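DUF7790 domain-containing protein (PDB 6ULO) is of unknown function, but probably sits at a membrane through an N-terminal transmembrane helix and carries a Rossmann-like domain of alpha/beta type. Local coordinates at residues N168-F172 / Q173-E177; F230-P233 / Q234-N238; T308-K311 / K312-I315. All coordinates share one frame; numbering follows the deposited sequence.

Contact 1 of 3, residues N168-F172 / Q173-E177; sequences NYKMF and QTDDE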
loop_
_atom_site.group_PDB
_atom_site.type_symbol
_atom_site.label_atom_id
_atom_site.label_comp_id
_atom_site.label_asym_id
_atom_site.label_seq_id
_atom_site.Cartn_x
_atom_site.Cartn_y
_atom_site.Cartn_z
ATOM N N ASN A 168 3.230 10.565 -18.689
ATOM C CA ASN A 168 4.581 11.125 -18.565
ATOM C C ASN A 168 4.981 11.310 -17.102
ATOM O O ASN A 168 5.282 12.415 -16.648
ATOM C CB ASN A 168 4.764 12.435 -19.352
ATOM C CG ASN A 168 6.236 12.883 -19.417
ATOM O OD1 ASN A 168 7.153 12.074 -19.242
ATOM N ND2 ASN A 168 6.460 14.174 -19.639
ATOM N N TYR A 169 5.038 10.196 -16.383
ATOM C CA TYR A 169 5.525 10.241 -15.018
ATOM C C TYR A 169 6.400 9.026 -14.748
ATOM O O TYR A 169 6.323 8.006 -15.434
ATOM C CB TYR A 169 4.387 10.303 -13.987
ATOM C CG TYR A 169 3.508 9.073 -13.936
ATOM C CD1 TYR A 169 3.718 8.073 -12.969
ATOM C CD2 TYR A 169 2.426 8.934 -14.821
ATOM C CE1 TYR A 169 2.884 6.972 -12.895
ATOM C CE2 TYR A 169 1.604 7.831 -14.771
ATOM C CZ TYR A 169 1.830 6.849 -13.792
ATOM O OH TYR A 169 0.992 5.751 -13.697
ATOM N N LYS A 170 7.233 9.157 -13.714
ATOM C CA LYS A 170 8.093 8.072 -13.239
ATOM C C LYS A 170 7.374 7.249 -12.188
ATOM O O LYS A 170 6.695 7.792 -11.303
ATOM C CB LYS A 170 9.342 8.666 -12.616
ATOM C CG LYS A 170 10.243 9.399 -13.599
ATOM C CD LYS A 170 11.354 10.115 -12.808
ATOM C CE LYS A 170 12.356 10.781 -13.729
ATOM N NZ LYS A 170 13.539 11.363 -13.032
ATOM N N MET A 171 7.583 5.928 -12.235
ATOM C CA MET A 171 7.146 5.067 -11.133
ATOM C C MET A 171 8.156 3.913 -11.040
ATOM O O MET A 171 9.031 3.753 -11.902
ATOM C CB MET A 171 5.660 4.658 -11.299
ATOM C CG MET A 171 5.313 4.005 -12.642
ATOM S SD MET A 171 5.650 2.241 -12.737
ATOM C CE MET A 171 4.440 1.603 -11.587
ATOM N N PHE A 172 8.091 3.148 -9.939
ATOM C CA PHE A 172 9.219 2.264 -9.606
ATOM C C PHE A 172 9.455 1.163 -10.627
ATOM O O PHE A 172 10.546 0.573 -10.623
ATOM C CB PHE A 172 9.076 1.684 -8.184
ATOM C CG PHE A 172 8.267 0.398 -8.094
ATOM C CD1 PHE A 172 8.892 -0.846 -7.962
ATOM C CD2 PHE A 172 6.876 0.433 -8.080
ATOM C CE1 PHE A 172 8.151 -2.007 -7.865
ATOM C CE2 PHE A 172 6.132 -0.730 -7.986
ATOM C CZ PHE A 172 6.763 -1.964 -7.867
ATOM N N GLN A 173 8.469 0.841 -11.482
ATOM C CA GLN A 173 8.672 -0.191 -12.495
ATOM C C GLN A 173 9.256 0.361 -13.778
ATOM O O GLN A 173 9.720 -0.414 -14.614
ATOM C CB GLN A 173 7.380 -0.958 -12.823
ATOM C CG GLN A 173 6.819 -1.687 -11.585
ATOM C CD GLN A 173 5.380 -2.119 -11.734
ATOM O OE1 GLN A 173 4.744 -1.844 -12.755
ATOM N NE2 GLN A 173 4.824 -2.716 -10.678
ATOM N N THR A 174 9.265 1.679 -13.940
ATOM C CA THR A 174 9.650 2.303 -15.196
ATOM C C THR A 174 10.765 3.328 -15.044
ATOM O O THR A 174 11.147 3.941 -16.048
ATOM C CB THR A 174 8.446 2.989 -15.881
ATOM O OG1 THR A 174 7.974 4.055 -15.045
ATOM C CG2 THR A 174 7.319 2.028 -16.161
ATOM N N ASP A 175 11.302 3.523 -13.843
ATOM C CA ASP A 175 12.347 4.512 -13.590
ATOM C C ASP A 175 13.443 3.879 -12.745
ATOM O O ASP A 175 13.168 3.330 -11.668
ATOM C CB ASP A 175 11.768 5.722 -12.851
ATOM C CG ASP A 175 12.836 6.759 -12.534
ATOM O OD1 ASP A 175 13.308 7.413 -13.477
ATOM O OD2 ASP A 175 13.224 6.895 -11.367
ATOM N N ASP A 176 14.685 3.965 -13.231
ATOM C CA ASP A 176 15.790 3.280 -12.557
ATOM C C ASP A 176 15.980 3.774 -11.121
ATOM O O ASP A 176 16.218 2.965 -10.218
ATOM C CB ASP A 176 17.089 3.451 -13.354
ATOM C CG ASP A 176 17.124 2.641 -14.639
ATOM O OD1 ASP A 176 16.398 1.640 -14.769
ATOM O OD2 ASP A 176 17.925 3.019 -15.535
ATOM N N GLU A 177 15.918 5.086 -10.887
ATOM C CA GLU A 177 16.167 5.595 -9.544
ATOM C C GLU A 177 15.079 5.156 -8.570
ATOM O O GLU A 177 15.383 4.722 -7.452
ATOM C CB GLU A 177 16.293 7.114 -9.557
ATOM C CG GLU A 177 16.716 7.682 -8.225
ATOM C CD GLU A 177 16.844 9.194 -8.249
ATOM O OE1 GLU A 177 16.405 9.813 -9.247
ATOM O OE2 GLU A 177 17.373 9.766 -7.271
HETATM O O HOH W 1 8.928 6.425 -16.218
HETATM O O HOH W 2 14.160 9.425 -10.953
#
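M171 and T174 close a type I beta turn that swings the chain into helix 176-187: T174 N donates to M171 O at 2.9 Å, approaching from above the carbonyl plane. The M171 chain, bent at chi2 and chi3, brings SD back to Q173 N, from which it takes a weak bond at 3.4 Å, while CE lies 3.7 Å from Q173 OE1. That OE1 is bonded to N160 on helix 139-166. Q173 also has an aromatic neighbour. Its CG stands over one face of the F172 ring, 3.8 Å from the centroid and 14° off the ring normal, a CH-pi contact, and the amide beyond it is turned 63° from the ring. Where the turn ends, D175 takes the N-cap position, with OD2 bonded to Q178 N in the first turn of helix 176-187. The D175 CG is anti to its N (chi1 178°), which sets the carboxylate beside the extended chain of K170. K170 CD is 3.4 Å from D175 OD1, whereas K170 NZ reaches the same oxygen only as a long salt bridge of 4.0 Å. A water also links the two side chains, accepting from K170 NZ and donating to D175 OD2 and E177 OE1. A second water lies between Y169 O and T174 OG1, hydrogen-bonded to T174 OG1 at 2.8 Å.

Contact 2 of 3, residues F230-P233 / Q234-N238; sequences FAYP and QEFKN
The ring of Y232 lies almost parallel to that of F236 but slid so far aside that the two barely overlap, with planes 11° apart and centroids 5.3 Å apart. Closest between them are Y232 CD1 and F236 CE2, at 3.4 Å. Together with F230 they make an aromatic cluster where the loop after strand 218-222 runs into helix 234-241. F230 joins it differently: it turns its edge to the face of F236, planes 61° apart, and the looser fit is plain from the 4.5 Å between F230 CZ and F236 CE1. With CG anti to the backbone N (chi1 177°), F236 swings back from the first turn of the helix toward the loop residues. Helices 283-291 and 299-306 pack against the cluster, F236 on F286 and L290, Y232 on L290 and V302, and the Y232 hydroxyl is hydrogen-bonded to E227.

P233 holds the N-cap position. Its ring packs against the F236 side chain, CD to CB 3.8 Å, and its carbonyl starts the helical bonding by accepting K237 N at 3.0 Å, almost straight. K237 then runs extended back past that carbonyl, its CG 3.4 Å from P233 O and its CE passing the carbonyl oxygen of Y232. One turn along the exposed side of the helix, Q234 NE2 donates to N238 OD1 at 3.0 Å, the acceptor lying in the Q234 amide plane.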
loop_
_atom_site.group_PDB
_atom_site.type_symbol
_atom_site.label_atom_id
_atom_site.label_comp_id
_atom_site.label_asym_id
_atom_site.label_seq_id
_atom_site.Cartn_x
_atom_site.Cartn_y
_atom_site.Cartn_z
ATOM N N PHE A 230 -17.358 -0.404 4.669
ATOM C CA PHE A 230 -17.762 -0.391 6.080
ATOM C C PHE A 230 -18.019 1.028 6.572
ATOM O O PHE A 230 -17.384 1.981 6.126
ATOM C CB PHE A 230 -16.721 -1.078 6.991
ATOM C CG PHE A 230 -15.296 -0.549 6.854
ATOM C CD1 PHE A 230 -14.873 0.592 7.538
ATOM C CD2 PHE A 230 -14.371 -1.224 6.061
ATOM C CE1 PHE A 230 -13.551 1.034 7.438
ATOM C CE2 PHE A 230 -13.068 -0.791 5.958
ATOM C CZ PHE A 230 -12.659 0.340 6.637
ATOM N N ALA A 231 -18.932 1.140 7.531
ATOM C CA ALA A 231 -18.961 2.302 8.404
ATOM C C ALA A 231 -17.881 2.107 9.461
ATOM O O ALA A 231 -17.648 0.988 9.914
ATOM C CB ALA A 231 -20.343 2.450 9.048
ATOM N N TYR A 232 -17.213 3.177 9.835
ATOM C CA TYR A 232 -16.072 3.042 10.745
ATOM C C TYR A 232 -16.488 2.450 12.081
ATOM O O TYR A 232 -17.320 3.048 12.774
ATOM C CB TYR A 232 -15.468 4.408 11.011
ATOM C CG TYR A 232 -14.954 5.101 9.761
ATOM C CD1 TYR A 232 -13.938 4.529 9.001
ATOM C CD2 TYR A 232 -15.473 6.322 9.340
ATOM C CE1 TYR A 232 -13.441 5.134 7.872
ATOM C CE2 TYR A 232 -14.976 6.949 8.211
ATOM C CZ TYR A 232 -13.965 6.351 7.474
ATOM O OH TYR A 232 -13.497 7.012 6.361
ATOM N N PRO A 233 -15.934 1.308 12.488
ATOM C CA PRO A 233 -16.234 0.750 13.814
ATOM C C PRO A 233 -15.195 1.192 14.844
ATOM O O PRO A 233 -14.142 1.755 14.515
ATOM C CB PRO A 233 -16.124 -0.756 13.564
ATOM C CG PRO A 233 -14.958 -0.832 12.597
ATOM C CD PRO A 233 -15.132 0.381 11.670
ATOM N N GLN A 234 -15.484 0.869 16.107
ATOM C CA GLN A 234 -14.650 1.328 17.212
ATOM C C GLN A 234 -13.196 0.873 17.097
ATOM O O GLN A 234 -12.282 1.653 17.383
ATOM C CB GLN A 234 -15.252 0.843 18.518
ATOM C CG GLN A 234 -14.645 1.485 19.723
ATOM C CD GLN A 234 -14.870 2.967 19.726
ATOM O OE1 GLN A 234 -16.001 3.438 19.536
ATOM N NE2 GLN A 234 -13.795 3.726 19.909
ATOM N N GLU A 235 -12.949 -0.384 16.721
ATOM C CA GLU A 235 -11.561 -0.840 16.703
ATOM C C GLU A 235 -10.734 -0.072 15.682
ATOM O O GLU A 235 -9.567 0.227 15.928
ATOM C CB GLU A 235 -11.465 -2.343 16.464
ATOM C CG GLU A 235 -11.816 -3.230 17.683
ATOM C CD GLU A 235 -10.890 -3.085 18.951
ATOM O OE1 GLU A 235 -9.717 -2.618 18.886
ATOM O OE2 GLU A 235 -11.343 -3.475 20.055
ATOM N N PHE A 236 -11.333 0.291 14.545
ATOM C CA PHE A 236 -10.630 1.074 13.538
ATOM C C PHE A 236 -10.404 2.494 14.030
ATOM O O PHE A 236 -9.316 3.061 13.856
ATOM C CB PHE A 236 -11.449 1.065 12.248
ATOM C CG PHE A 236 -10.866 1.898 11.143
ATOM C CD1 PHE A 236 -9.985 1.348 10.233
ATOM C CD2 PHE A 236 -11.262 3.213 10.947
ATOM C CE1 PHE A 236 -9.467 2.118 9.179
ATOM C CE2 PHE A 236 -10.756 3.980 9.911
ATOM C CZ PHE A 236 -9.844 3.444 9.024
ATOM N N LYS A 237 -11.404 3.077 14.702
ATOM C CA LYS A 237 -11.191 4.396 15.265
ATOM C C LYS A 237 -10.019 4.377 16.242
ATOM O O LYS A 237 -9.136 5.238 16.188
ATOM C CB LYS A 237 -12.458 4.853 15.983
ATOM C CG LYS A 237 -13.653 5.085 15.072
ATOM C CD LYS A 237 -14.916 5.383 15.899
ATOM C CE LYS A 237 -16.050 5.766 15.005
ATOM N NZ LYS A 237 -17.243 6.097 15.814
ATOM N N ASN A 238 -10.001 3.399 17.152
ATOM C CA ASN A 238 -8.921 3.328 18.131
ATOM C C ASN A 238 -7.571 3.140 17.462
ATOM O O ASN A 238 -6.581 3.770 17.862
ATOM C CB ASN A 238 -9.153 2.164 19.094
ATOM C CG ASN A 238 -10.257 2.420 20.052
ATOM O OD1 ASN A 238 -10.766 3.538 20.182
ATOM N ND2 ASN A 238 -10.653 1.372 20.737
#

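Contact 3 of 3, residues T308-K311 / K312-I315; sequences TVDK and KNGI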
loop_
_atom_site.group_PDB
_atom_site.type_symbol
_atom_site.label_atom_id
_atom_site.label_comp_id
_atom_site.label_asym_id
_atom_site.label_seq_id
_atom_site.Cartn_x
_atom_site.Cartn_y
_atom_site.Cartn_z
ATOM N N THR A 308 -12.563 19.320 -0.606
ATOM C CA THR A 308 -12.428 20.311 -1.677
ATOM C C THR A 308 -12.031 19.539 -2.926
ATOM O O THR A 308 -10.987 18.862 -2.933
ATOM C CB THR A 308 -11.328 21.319 -1.337
ATOM O OG1 THR A 308 -11.663 22.014 -0.130
ATOM C CG2 THR A 308 -11.153 22.319 -2.451
ATOM N N VAL A 309 -12.868 19.612 -3.960
ATOM C CA VAL A 309 -12.869 18.672 -5.081
ATOM C C VAL A 309 -12.282 19.325 -6.332
ATOM O O VAL A 309 -12.700 20.424 -6.737
ATOM C CB VAL A 309 -14.281 18.125 -5.368
ATOM C CG1 VAL A 309 -14.215 17.015 -6.401
ATOM C CG2 VAL A 309 -14.967 17.652 -4.089
ATOM N N ASP A 310 -11.325 18.645 -6.954
ATOM C CA ASP A 310 -10.907 18.903 -8.331
ATOM C C ASP A 310 -11.751 17.967 -9.191
ATOM O O ASP A 310 -11.473 16.768 -9.302
ATOM C CB ASP A 310 -9.403 18.680 -8.457
ATOM C CG ASP A 310 -8.909 18.629 -9.910
ATOM O OD1 ASP A 310 -9.728 18.635 -10.865
ATOM O OD2 ASP A 310 -7.664 18.591 -10.081
ATOM N N LYS A 311 -12.817 18.529 -9.772
ATOM C CA LYS A 311 -13.762 17.753 -10.569
ATOM C C LYS A 311 -13.230 17.432 -11.958
ATOM O O LYS A 311 -13.740 16.513 -12.606
ATOM C CB LYS A 311 -15.111 18.485 -10.675
ATOM C CG LYS A 311 -15.828 18.541 -9.323
ATOM C CD LYS A 311 -17.227 19.113 -9.393
ATOM C CE LYS A 311 -18.153 18.118 -10.033
ATOM N NZ LYS A 311 -19.551 18.656 -10.049
ATOM N N LYS A 312 -12.210 18.156 -12.417
ATOM C CA LYS A 312 -11.630 17.883 -13.733
ATOM C C LYS A 312 -10.771 16.626 -13.698
ATOM O O LYS A 312 -10.932 15.721 -14.521
ATOM C CB LYS A 312 -10.801 19.082 -14.223
ATOM C CG LYS A 312 -10.133 18.860 -15.605
ATOM C CD LYS A 312 -11.203 18.626 -16.660
ATOM C CE LYS A 312 -10.677 18.475 -18.091
ATOM N NZ LYS A 312 -11.779 17.940 -18.963
ATOM N N ASN A 313 -9.861 16.548 -12.742
ATOM C CA ASN A 313 -8.960 15.407 -12.694
ATOM C C ASN A 313 -9.462 14.311 -11.769
ATOM O O ASN A 313 -8.926 13.187 -11.811
ATOM C CB ASN A 313 -7.563 15.884 -12.286
ATOM C CG ASN A 313 -7.017 16.859 -13.262
ATOM O OD1 ASN A 313 -6.759 16.499 -14.405
ATOM N ND2 ASN A 313 -6.898 18.114 -12.854
ATOM N N GLY A 314 -10.463 14.593 -10.939
ATOM C CA GLY A 314 -10.994 13.549 -10.090
ATOM C C GLY A 314 -10.194 13.274 -8.833
ATOM O O GLY A 314 -9.916 12.113 -8.522
ATOM N N ILE A 315 -9.797 14.317 -8.111
ATOM C CA ILE A 315 -9.089 14.167 -6.852
ATOM C C ILE A 315 -9.592 15.217 -5.860
ATOM O O ILE A 315 -9.849 16.368 -6.228
ATOM C CB ILE A 315 -7.557 14.180 -7.070
ATOM C CG1 ILE A 315 -6.819 14.004 -5.735
ATOM C CG2 ILE A 315 -7.121 15.457 -7.812
ATOM C CD1 ILE A 315 -5.323 13.660 -5.890
#
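D310 sends its carboxylate across a hairpin loop to grip N313 twice. At the root, D310 CB sits 3.2 Å from I315 O. CG follows anti to the backbone N (chi1 168°), which points the carboxylate at N313. OD1 then takes N313 N at 2.8 Å in a nearly straight bond, although the donor comes from above the carboxylate plane. OD2 offers its syn lone pair to N313 ND2 at 2.9 Å, a bond lying in the plane of the amide. Because its two oxygens take different donors, one acid holds both the backbone and the side chain of N313, and the two bonds fix how the N313 amide is turned relative to D310; the carboxylate and amide planes are 80° apart. In the backbone, D310 and I315 form an antiparallel hydrogen-bonded pair, D310 N giving to I315 O at 2.8 Å. D310 O receives two donors, G314 N at 2.9 Å and I315 N at 3.2 Å. With both residues facing D310, this is a G1 beta bulge, and the positive phi of G314 (81°) suits glycine. The hairpin joins edge strand 307-310 to strand 315-318, whose other neighbour in the sheet is strand 277-282; there G314 is bonded to the backbone of Y278. I315 packs on Y278 and on L55 of a loop, while V309 rests on H277 of strand 277-282 and F262.

How the contacts relate
Contacts 1, 2 and 3 follow one another along the chain, and none touches another. Contacts 1 and 2 lie on opposite sides of the chain's centre, their own centres 36 Å apart; contact 3 is 25 Å from contact 1 and 27 Å from contact 2, centre to centre. Contact 1 leads into helix 176-187, contact 2 runs from the loop after strand 218-222 into helix 234-241, and contact 3 turns between strands 307-310 and 315-318 of the mixed eight-stranded sheet. Helix 176-187 precedes strand 191-195, at one edge of that sheet, and contact 3 closes the other edge. All three shape peripheral connections of one alpha/beta domain, consistent with its Rossmann-like family.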